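Apical membrane antigen 1-like protein, soluble form (Toxoplasma gondii, PDB 3ZLE) may take part in host-cell invasion as a surface antigen of the parasite's sporozoite stage, belonging to the apicomplexan AMA1 family. Local coordinates at residues Q58-A63 against C173-T178. Numbering follows the deposited sequence.
Sequences QMHQPA and CSVNGT
His-60, on the chain continuing from strand 55-59, meets a type I' beta turn running from Val-175 to Thr-178, in the loop between strands 156-159 and 187-191 of the AMA1 ectodomain. The Cys-173–Cys-186 disulfide ties this loop, just before the turn, to the residues leading into strand 187-191. One backbone hydrogen bond joins the two segments: Asn-176 N donates to His-60 O over 2.7 Å, with an N-H...O angle of 148° and the donor tilted 24° from the carbonyl plane. Beside it, His-60 CB lies 4.2 Å from Val-175 CG1, and the methyl approaches the imidazole obliquely. With CG beside the backbone N (chi1 -61°), the ring carries NE2 to Glu-188 of strand 187-191, the strand paired with 55-59. Gln-61 starts its side chain away from the turn and touches Ala-185, while its backbone N is hydrogen-bonded to Asn-67 OD1. Pro-62 then rests against the second half of the turn, its CG 3.8 Å from Gly-177 CA. Both central turn residues have positive phi, and the two-residue hairpin turn is closed by hydrogen bonds in both directions between Val-175 and Thr-178. Although the CB of Asn-176 points away, its carboxamide oxygen comes back to the proline and Ala-63, leaving OD1 3.6 Å from Pro-62 CA and 3.8 Å from Ala-63 N.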
loop_
_atom_site.group_PDB
_atom_site.type_symbol
_atom_site.label_atom_id
_atom_site.label_comp_id
_atom_site.label_asym_id
_atom_site.label_seq_id
_atom_site.Cartn_x
_atom_site.Cartn_y
_atom_site.Cartn_z
ATOM N N GLN A 58 -9.465 3.140 9.422
ATOM C CA GLN A 58 -10.768 2.926 10.042
ATOM C C GLN A 58 -10.772 3.331 11.530
ATOM O O GLN A 58 -10.011 2.791 12.337
ATOM C CB GLN A 58 -11.110 1.449 9.903
ATOM C CG GLN A 58 -12.316 0.990 10.694
ATOM C CD GLN A 58 -13.603 1.209 9.909
ATOM O OE1 GLN A 58 -14.393 2.115 10.224
ATOM N NE2 GLN A 58 -13.702 0.537 8.764
ATOM N N MET A 59 -11.663 4.234 11.904
ATOM C CA MET A 59 -11.776 4.650 13.307
ATOM C C MET A 59 -12.984 4.037 13.999
ATOM O O MET A 59 -13.851 3.465 13.351
ATOM C CB MET A 59 -11.828 6.163 13.374
ATOM C CG MET A 59 -10.592 6.790 12.769
ATOM S SD MET A 59 -10.235 8.403 13.461
ATOM C CE MET A 59 -11.727 9.254 13.023
ATOM N N HIS A 60 -13.036 4.143 15.323
ATOM C CA HIS A 60 -14.103 3.511 16.062
ATOM C C HIS A 60 -14.624 4.366 17.188
ATOM O O HIS A 60 -14.921 3.855 18.287
ATOM C CB HIS A 60 -13.671 2.144 16.590
ATOM C CG HIS A 60 -13.303 1.168 15.517
ATOM N ND1 HIS A 60 -14.232 0.371 14.885
ATOM C CD2 HIS A 60 -12.101 0.816 15.012
ATOM C CE1 HIS A 60 -13.619 -0.434 14.034
ATOM N NE2 HIS A 60 -12.325 -0.179 14.090
ATOM N N GLN A 61 -14.873 5.632 16.890
ATOM C CA GLN A 61 -15.473 6.532 17.862
ATOM C C GLN A 61 -16.956 6.201 17.954
ATOM O O GLN A 61 -17.505 5.525 17.076
ATOM C CB GLN A 61 -15.248 7.992 17.428
ATOM C CG GLN A 61 -13.787 8.293 17.169
ATOM C CD GLN A 61 -13.529 9.711 16.700
ATOM O OE1 GLN A 61 -14.195 10.225 15.786
ATOM N NE2 GLN A 61 -12.515 10.330 17.277
ATOM N N PRO A 62 -17.582 6.566 19.076
ATOM C CA PRO A 62 -19.009 6.313 19.240
ATOM C C PRO A 62 -19.821 6.964 18.122
ATOM O O PRO A 62 -19.411 7.994 17.577
ATOM C CB PRO A 62 -19.322 6.965 20.579
ATOM C CG PRO A 62 -18.010 6.961 21.308
ATOM C CD PRO A 62 -16.981 7.200 20.261
ATOM N N ALA A 63 -20.977 6.374 17.827
ATOM C CA ALA A 63 -21.822 6.739 16.684
ATOM C C ALA A 63 -22.044 8.232 16.465
ATOM O O ALA A 63 -22.123 8.686 15.320
ATOM C CB ALA A 63 -23.171 6.026 16.770
ATOM N N CYS A 173 -7.616 1.728 24.284
ATOM C CA CYS A 173 -8.579 2.466 23.416
ATOM C C CYS A 173 -9.958 1.842 23.422
ATOM O O CYS A 173 -10.098 0.623 23.552
ATOM C CB CYS A 173 -8.095 2.528 21.962
ATOM S SG CYS A 173 -7.847 0.883 21.252
ATOM N N SER A 174 -10.946 2.664 23.089
ATOM C CA SER A 174 -12.348 2.241 23.083
ATOM C C SER A 174 -12.774 1.900 21.662
ATOM O O SER A 174 -12.346 2.552 20.697
ATOM C CB SER A 174 -13.215 3.389 23.577
ATOM O OG SER A 174 -12.941 4.541 22.805
ATOM N N VAL A 175 -13.607 0.873 21.540
ATOM C CA VAL A 175 -14.378 0.635 20.332
ATOM C C VAL A 175 -15.805 1.087 20.566
ATOM O O VAL A 175 -16.453 0.625 21.485
ATOM C CB VAL A 175 -14.418 -0.867 19.996
ATOM C CG1 VAL A 175 -15.291 -1.110 18.758
ATOM C CG2 VAL A 175 -12.992 -1.406 19.811
ATOM N N ASN A 176 -16.296 2.004 19.746
ATOM C CA ASN A 176 -17.672 2.460 19.891
ATOM C C ASN A 176 -18.042 2.692 21.359
ATOM O O ASN A 176 -19.111 2.265 21.814
ATOM C CB ASN A 176 -18.631 1.437 19.264
ATOM C CG ASN A 176 -19.969 2.048 18.886
ATOM O OD1 ASN A 176 -20.407 3.033 19.477
ATOM N ND2 ASN A 176 -20.605 1.484 17.886
ATOM N N GLY A 177 -17.123 3.300 22.111
ATOM C CA GLY A 177 -17.422 3.818 23.451
ATOM C C GLY A 177 -17.262 2.816 24.591
ATOM O O GLY A 177 -17.532 3.137 25.747
ATOM N N THR A 178 -16.689 1.657 24.283
ATOM C CA THR A 178 -16.494 0.588 25.261
ATOM C C THR A 178 -15.028 0.123 25.181
ATOM O O THR A 178 -14.546 -0.146 24.100
ATOM C CB THR A 178 -17.378 -0.612 24.880
ATOM O OG1 THR A 178 -18.743 -0.287 25.102
ATOM C CG2 THR A 178 -16.992 -1.849 25.645
#